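Local coordinates for CADD-like protein of unknown function (Nostoc punctiforme, PDB 3B5O) that is of unknown function but belongs to the CADD-like, all-helical proteins of the heme oxygenase-like clan and is probably an oxidoreductase, at residues I41-Q46 with A226-S231; S49-E54 with D216-W221; S117-K122 with W222-Q227. All blocks are in the same frame, centred on the assembly; numbering follows the deposited sequence. Where two conformers were deposited one is given.

Contact 1: residues I41-Q46 with A226-S231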
# COMPACT_ATOMS: atom_id res chain seq x y z
N ILE A 41 -18.06 5.43 1.08
CA ILE A 41 -16.74 5.62 0.48
C ILE A 41 -15.81 6.38 1.45
O ILE A 41 -14.61 6.12 1.50
CB ILE A 41 -16.82 6.27 -0.93
CG1 ILE A 41 -17.69 5.39 -1.84
CG2 ILE A 41 -15.44 6.47 -1.55
CD1 ILE A 41 -17.29 3.90 -1.90
N ALA A 42 -16.37 7.28 2.26
CA ALA A 42 -15.57 7.91 3.31
C ALA A 42 -15.05 6.86 4.29
O ALA A 42 -13.90 6.96 4.73
CB ALA A 42 -16.41 8.98 4.04
N TYR A 43 -15.87 5.88 4.63
CA TYR A 43 -15.46 4.76 5.48
C TYR A 43 -14.30 4.01 4.86
O TYR A 43 -13.32 3.68 5.56
CB TYR A 43 -16.62 3.80 5.73
CG TYR A 43 -16.24 2.49 6.35
CD1 TYR A 43 -16.12 2.37 7.73
CD2 TYR A 43 -15.94 1.39 5.57
CE1 TYR A 43 -15.74 1.16 8.31
CE2 TYR A 43 -15.57 0.19 6.14
CZ TYR A 43 -15.47 0.07 7.51
OH TYR A 43 -15.09 -1.11 8.12
N VAL A 44 -14.38 3.73 3.57
CA VAL A 44 -13.27 3.07 2.90
C VAL A 44 -11.97 3.90 3.05
O VAL A 44 -10.91 3.35 3.33
CB VAL A 44 -13.58 2.82 1.39
CG1 VAL A 44 -12.31 2.40 0.62
CG2 VAL A 44 -14.73 1.81 1.24
N MSE A 45 -12.05 5.21 2.86
CA MSE A 45 -10.88 6.06 2.94
C MSE A 45 -10.33 6.16 4.36
O MSE A 45 -9.11 6.20 4.54
CB MSE A 45 -11.18 7.47 2.40
CG MSE A 45 -11.26 7.53 0.85
SE MSE A 45 -9.73 6.72 -0.04
CE MSE A 45 -8.45 7.77 0.89
N GLN A 46 -11.20 6.14 5.35
CA GLN A 46 -10.74 6.11 6.73
C GLN A 46 -9.94 4.84 7.00
O GLN A 46 -8.86 4.88 7.59
CB GLN A 46 -11.91 6.13 7.69
CG GLN A 46 -12.66 7.45 7.75
CD GLN A 46 -13.91 7.35 8.59
OE1 GLN A 46 -14.59 6.32 8.61
NE2 GLN A 46 -14.22 8.43 9.32
N ALA A 226 -14.71 -3.46 0.83
CA ALA A 226 -15.88 -3.13 0.01
C ALA A 226 -17.17 -3.71 0.61
O ALA A 226 -18.21 -3.03 0.66
CB ALA A 226 -15.68 -3.63 -1.43
N GLN A 227 -17.12 -4.95 1.09
CA GLN A 227 -18.26 -5.57 1.76
C GLN A 227 -18.60 -4.88 3.07
O GLN A 227 -19.78 -4.63 3.35
CB GLN A 227 -18.02 -7.07 1.95
CG GLN A 227 -19.13 -7.80 2.70
CD GLN A 227 -20.49 -7.63 2.07
OE1 GLN A 227 -21.51 -7.54 2.77
NE2 GLN A 227 -20.53 -7.57 0.74
N GLU A 228 -17.60 -4.56 3.89
CA GLU A 228 -17.88 -3.83 5.12
C GLU A 228 -18.60 -2.52 4.81
O GLU A 228 -19.58 -2.17 5.47
CB GLU A 228 -16.59 -3.53 5.89
CG GLU A 228 -16.00 -4.71 6.55
CD GLU A 228 -14.71 -4.41 7.31
OE1 GLU A 228 -14.11 -3.33 7.10
OE2 GLU A 228 -14.32 -5.30 8.09
N ALA A 229 -18.11 -1.81 3.79
CA ALA A 229 -18.65 -0.50 3.47
C ALA A 229 -20.11 -0.62 3.06
O ALA A 229 -20.97 0.10 3.58
CB ALA A 229 -17.84 0.16 2.38
N ILE A 230 -20.40 -1.55 2.16
CA ILE A 230 -21.77 -1.65 1.62
C ILE A 230 -22.77 -2.23 2.63
O ILE A 230 -23.98 -1.95 2.56
CB ILE A 230 -21.77 -2.46 0.30
CG1 ILE A 230 -22.95 -2.04 -0.59
CG2 ILE A 230 -21.77 -3.95 0.56
CD1 ILE A 230 -22.79 -0.63 -1.15
N SER A 231 -22.26 -3.01 3.58
CA SER A 231 -23.10 -3.69 4.58
C SER A 231 -23.77 -2.75 5.58
O SER A 231 -24.67 -3.16 6.31
CB SER A 231 -22.29 -4.72 5.37
OG SER A 231 -21.49 -4.12 6.37
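Tyr43 and Glu228 make the polar half of this contact. The phenol OH of Tyr43 donates to OE1 of Glu228 at 2.6 Å, a short bond. OE1 of Glu228 lies at the edge of the Tyr43 ring, in its plane. The carboxylate is turned 65° from the ring, and the hydroxyl meets OE1 from above the carboxylate plane. Tyr43 has CG anti to the backbone N (chi1 168°), which sends the ring across to helix 204-230. OE1 also takes a bond from Ser117 OG, and OE2 takes one from Ala119 N, so the carboxylate has partners on both oxygens. These bonds probably favour its charged form.

The contact joins helix 38-68 to the C-terminal part of helix 204-230 in an all-helical bundle. The local axes are 9.1 Å apart and run at 139°, nearer antiparallel than parallel.

The apolar half is centred on Ala229. Its CB lies 3.7 Å from CG2 of Val44 and 3.9 Å from CD2 of Tyr43. The small methyl lets the backbones come near, with the CA atoms of Tyr43 and Ala229 6.5 Å apart. Leu225 packs on both Tyr43 and Val44, and Trp222 also touches Val44.

Contact 2: residues S49-E54 with D216-W221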
# COMPACT_ATOMS: atom_id res chain seq x y z
N SER A 49 -6.55 4.71 5.10
CA SER A 49 -5.51 5.55 5.65
C SER A 49 -4.61 4.86 6.67
O SER A 49 -3.47 5.28 6.88
CB SER A 49 -6.12 6.82 6.24
OG SER A 49 -6.76 6.59 7.47
N ILE A 50 -5.13 3.84 7.33
CA ILE A 50 -4.36 3.12 8.32
C ILE A 50 -3.18 2.42 7.67
O ILE A 50 -2.12 2.27 8.28
CB ILE A 50 -5.26 2.11 9.06
CG1 ILE A 50 -6.33 2.84 9.86
CG2 ILE A 50 -4.46 1.15 9.98
CD1 ILE A 50 -7.44 1.98 10.42
N PHE A 51 -3.35 1.97 6.44
CA PHE A 51 -2.33 1.17 5.81
C PHE A 51 -1.02 1.93 5.54
O PHE A 51 0.05 1.46 5.95
CB PHE A 51 -2.94 0.50 4.57
CG PHE A 51 -2.12 -0.63 4.00
CD1 PHE A 51 -1.57 -1.60 4.81
CD2 PHE A 51 -1.97 -0.73 2.64
CE1 PHE A 51 -0.84 -2.67 4.25
CE2 PHE A 51 -1.24 -1.78 2.09
CZ PHE A 51 -0.69 -2.73 2.90
N PRO A 52 -1.06 3.12 4.91
CA PRO A 52 0.20 3.85 4.80
C PRO A 52 0.86 4.14 6.13
O PRO A 52 2.10 4.14 6.20
CB PRO A 52 -0.18 5.16 4.09
CG PRO A 52 -1.60 5.10 3.81
CD PRO A 52 -2.15 3.76 4.17
N LYS A 53 0.10 4.39 7.18
CA LYS A 53 0.73 4.59 8.49
C LYS A 53 1.51 3.34 8.87
O LYS A 53 2.73 3.34 9.12
CB LYS A 53 -0.33 4.86 9.54
CG LYS A 53 0.24 4.81 10.98
CD LYS A 53 -0.82 4.93 12.08
CE LYS A 53 -1.86 6.01 11.85
NZ LYS A 53 -2.06 6.85 13.07
N GLU A 54 0.80 2.23 8.88
CA GLU A 54 1.41 1.01 9.36
C GLU A 54 2.54 0.50 8.49
O GLU A 54 3.45 -0.17 8.99
CB GLU A 54 0.33 -0.05 9.53
CG GLU A 54 -0.69 0.32 10.59
CD GLU A 54 -0.07 0.45 11.95
OE1 GLU A 54 0.60 -0.49 12.42
OE2 GLU A 54 -0.20 1.53 12.54
N ASP A 216 -1.71 -10.84 -2.41
CA ASP A 216 -2.92 -11.60 -2.09
C ASP A 216 -3.60 -11.01 -0.86
O ASP A 216 -4.82 -10.85 -0.84
CB ASP A 216 -2.60 -13.09 -1.86
CG ASP A 216 -2.36 -13.88 -3.13
OD1 ASP A 216 -2.73 -13.42 -4.21
OD2 ASP A 216 -1.81 -15.00 -3.00
N ALA A 217 -2.82 -10.68 0.16
CA ALA A 217 -3.39 -10.14 1.40
C ALA A 217 -4.04 -8.78 1.14
O ALA A 217 -5.14 -8.47 1.67
CB ALA A 217 -2.31 -10.03 2.48
N MSE A 218 -3.38 -7.96 0.36
CA MSE A 218 -3.91 -6.63 0.05
C MSE A 218 -5.19 -6.75 -0.76
O MSE A 218 -6.16 -6.01 -0.53
CB MSE A 218 -2.89 -5.82 -0.71
CG MSE A 218 -1.67 -5.44 0.12
SE MSE A 218 -0.29 -4.59 -0.89
CE MSE A 218 -1.14 -2.90 -1.18
N GLN A 219 -5.22 -7.67 -1.72
CA GLN A 219 -6.44 -7.86 -2.50
C GLN A 219 -7.62 -8.32 -1.66
O GLN A 219 -8.74 -7.80 -1.80
CB GLN A 219 -6.19 -8.78 -3.69
CG GLN A 219 -7.50 -9.19 -4.38
CD GLN A 219 -7.35 -9.48 -5.83
OE1 GLN A 219 -6.91 -8.63 -6.59
NE2 GLN A 219 -7.75 -10.68 -6.24
N VAL A 220 -7.38 -9.30 -0.80
CA VAL A 220 -8.40 -9.77 0.12
C VAL A 220 -8.96 -8.62 0.96
O VAL A 220 -10.16 -8.50 1.13
CB VAL A 220 -7.87 -10.95 0.99
CG1 VAL A 220 -8.72 -11.13 2.24
CG2 VAL A 220 -7.81 -12.24 0.14
N TRP A 221 -8.09 -7.75 1.44
CA TRP A 221 -8.51 -6.58 2.21
C TRP A 221 -9.41 -5.66 1.43
O TRP A 221 -10.47 -5.26 1.93
CB TRP A 221 -7.28 -5.83 2.71
CG TRP A 221 -7.51 -4.56 3.43
CD1 TRP A 221 -8.18 -4.37 4.59
CD2 TRP A 221 -6.93 -3.30 3.07
NE1 TRP A 221 -8.11 -3.05 4.96
CE2 TRP A 221 -7.32 -2.37 4.06
CE3 TRP A 221 -6.11 -2.87 2.02
CZ2 TRP A 221 -6.89 -1.05 4.04
CZ3 TRP A 221 -5.70 -1.57 1.98
CH2 TRP A 221 -6.10 -0.66 3.00
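Phe51 meets two side chains of helix 204-230, Met218 and Trp221. The methyl CE of Met218, a selenomethionine, comes to the edge of the Phe51 ring, 3.5 Å from Phe51 CE2. SE of Met218 also lies at that edge, 5.3 Å from the centroid of the Phe51 ring. This is a Met-aromatic contact. CG of Met218 packs near Phe51 CZ, so the chain touches the ring through both CG and CE.

Trp221 uses the far end of its six-membered ring. CH2 of Trp221 is 3.7 Å from Phe51 CB, and CZ3 of Trp221 is 3.9 Å from Phe51 CD2. The planes of the two six-membered rings are oblique to each other, at 54°.

Phe51 has CG anti to the backbone N (chi1 -166°) and reaches across the wide gap between the helices. The nearest CA atoms, those of Phe51 and Met218, are 9.8 Å apart. Met218 bends at chi3 (72°), which turns its methyl to the ring.

Further out, Leu123 of helix 118-131 packs on both Phe51 and Trp221. Thr148 and Glu152 of helix 135-163 touch Met218. Trp221 NE1 is hydrogen-bonded to Thr120 OG1, which gives the indole N-H a partner and probably limits its turning. All three touching residues are buried in the interior of the helical bundle. With no hydrogen bond between its segments, the contact rests on shape and dispersion.

Contact 3: residues S117-K122 with W222-Q227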
# COMPACT_ATOMS: atom_id res chain seq x y z
N SER A 117 -10.94 -1.78 11.27
CA SER A 117 -12.08 -2.65 11.21
C SER A 117 -11.68 -4.13 11.33
O SER A 117 -10.49 -4.47 11.37
CB SER A 117 -12.82 -2.42 9.89
OG SER A 117 -12.02 -2.89 8.81
N VAL A 118 -12.66 -5.02 11.35
CA VAL A 118 -12.33 -6.44 11.29
C VAL A 118 -11.39 -6.71 10.12
O VAL A 118 -10.38 -7.40 10.28
CB VAL A 118 -13.61 -7.31 11.18
CG1 VAL A 118 -13.28 -8.76 10.93
CG2 VAL A 118 -14.48 -7.20 12.47
N ALA A 119 -11.75 -6.22 8.93
CA ALA A 119 -10.93 -6.48 7.74
C ALA A 119 -9.53 -5.88 7.84
O ALA A 119 -8.54 -6.52 7.48
CB ALA A 119 -11.61 -5.95 6.48
N THR A 120 -9.43 -4.64 8.31
CA THR A 120 -8.13 -3.99 8.41
C THR A 120 -7.26 -4.63 9.48
O THR A 120 -6.05 -4.82 9.28
CB THR A 120 -8.30 -2.51 8.59
OG1 THR A 120 -9.13 -2.02 7.52
CG2 THR A 120 -6.94 -1.78 8.58
N SER A 121 -7.87 -5.01 10.59
CA SER A 121 -7.10 -5.70 11.62
C SER A 121 -6.58 -7.04 11.09
O SER A 121 -5.44 -7.44 11.36
CB SER A 121 -7.94 -5.88 12.89
OG SER A 121 -7.21 -6.61 13.85
N LYS A 122 -7.42 -7.76 10.35
CA LYS A 122 -7.00 -9.01 9.74
C LYS A 122 -5.86 -8.81 8.76
O LYS A 122 -4.90 -9.58 8.76
CB LYS A 122 -8.23 -9.66 9.07
CG LYS A 122 -8.00 -10.93 8.29
CD LYS A 122 -9.39 -11.49 7.78
CE LYS A 122 -9.34 -12.59 6.78
NZ LYS A 122 -8.83 -12.13 5.50
N TRP A 222 -9.03 -5.32 0.21
CA TRP A 222 -9.90 -4.46 -0.60
C TRP A 222 -11.28 -5.07 -0.79
O TRP A 222 -12.29 -4.38 -0.72
CB TRP A 222 -9.24 -4.18 -1.97
CG TRP A 222 -8.24 -3.08 -1.93
CD1 TRP A 222 -6.88 -3.17 -1.93
CD2 TRP A 222 -8.54 -1.69 -1.83
NE1 TRP A 222 -6.30 -1.93 -1.85
CE2 TRP A 222 -7.31 -1.00 -1.79
CE3 TRP A 222 -9.73 -0.95 -1.78
CZ2 TRP A 222 -7.24 0.38 -1.71
CZ3 TRP A 222 -9.66 0.41 -1.69
CH2 TRP A 222 -8.43 1.06 -1.66
N GLN A 223 -11.32 -6.38 -1.03
CA GLN A 223 -12.59 -7.08 -1.21
C GLN A 223 -13.42 -7.03 0.07
O GLN A 223 -14.63 -6.76 0.05
CB GLN A 223 -12.33 -8.52 -1.65
CG GLN A 223 -11.69 -8.58 -3.03
CD GLN A 223 -11.22 -9.95 -3.43
OE1 GLN A 223 -10.83 -10.77 -2.60
NE2 GLN A 223 -11.26 -10.21 -4.76
N GLU A 224 -12.76 -7.25 1.21
CA GLU A 224 -13.48 -7.30 2.47
C GLU A 224 -13.93 -5.92 2.89
O GLU A 224 -15.02 -5.76 3.48
CB GLU A 224 -12.60 -7.92 3.56
CG GLU A 224 -12.36 -9.37 3.36
CD GLU A 224 -11.27 -9.95 4.24
OE1 GLU A 224 -10.60 -9.18 4.92
OE2 GLU A 224 -11.12 -11.17 4.22
N LEU A 225 -13.11 -4.92 2.60
CA LEU A 225 -13.44 -3.54 2.92
C LEU A 225 -14.61 -3.00 2.07
O LEU A 225 -15.39 -2.16 2.52
CB LEU A 225 -12.19 -2.70 2.77
CG LEU A 225 -12.29 -1.24 3.14
CD1 LEU A 225 -12.56 -1.09 4.63
CD2 LEU A 225 -11.01 -0.53 2.80
N ALA A 226 -14.71 -3.46 0.83
CA ALA A 226 -15.88 -3.13 0.01
C ALA A 226 -17.17 -3.71 0.61
O ALA A 226 -18.21 -3.03 0.66
CB ALA A 226 -15.68 -3.63 -1.43
N GLN A 227 -17.12 -4.95 1.09
CA GLN A 227 -18.26 -5.57 1.76
C GLN A 227 -18.60 -4.88 3.07
O GLN A 227 -19.78 -4.63 3.35
CB GLN A 227 -18.02 -7.07 1.95
CG GLN A 227 -19.13 -7.80 2.70
CD GLN A 227 -20.49 -7.63 2.07
OE1 GLN A 227 -21.51 -7.54 2.77
NE2 GLN A 227 -20.53 -7.57 0.74
O HOH W 1 -8.28 -8.36 5.35
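Glu224 faces Ala119 and Lys122 across two antiparallel helices. Its CB lies against the methyl CB of Ala119 at 3.7 Å. CG is anti to the carbonyl carbon, and the chain is extended beyond it. This brings the carboxylate alongside helix 118-131. At the tip the two oxygens have different partners. Glu224 OE1 accepts from a water at 2.5 Å, and the same water donates to Ala119 O at 2.8 Å. Glu224 OE1 also packs near Ala119 CB. Glu224 OE2 accepts from Lys122 NZ at 2.8 Å in a salt bridge. The ammonium group approaches on the syn lone pair of OE2, the side of the other oxygen. Lys122 is extended as far as CE and turns only at its last torsion (chi4 -69°) to bring NZ there, and its side chain crosses that of Glu224 at about a right angle.

The contact sets the start of helix 118-131 against helix 204-230 in the bundle. The local axes are 9.1 Å apart and run at 164°. Ser117 is the N-cap of helix 118-131. Ser117 OG accepts from Thr120 N at 3.2 Å, in a nearly straight bond of 168°.

With an alanine in place of Glu224, Lys122 NZ would probably lose its charged mate here and the bridging water one of its acceptors. Ala119 sits where the helices come near, its CA 5.9 Å from that of Glu224. Ala119 CB also lies 4.3 Å from Leu225 N. Beyond the pair, Gln47 of helix 38-68 touches Leu225.

Overall arrangement
All three contacts use helix 204-230. Contacts 1 and 2 pair it with helix 38-68, and contact 3 pairs it with helix 118-131. Along helix 204-230 the order is contact 2, contact 3, contact 1. The centre of contact 3 is about 9 Å from the centres of the other two, which are about 14 Å apart. In the chain, contact 2 is nested inside the loop closed by contact 1, and contacts 2 and 3 cross. Contact 2 lies near the chain centre, while contact 1 is about 17 Å from it. Long, mostly helical spans of sequence thus close on the last helix, 204-230, joining distant parts of the chain into a single helical bundle.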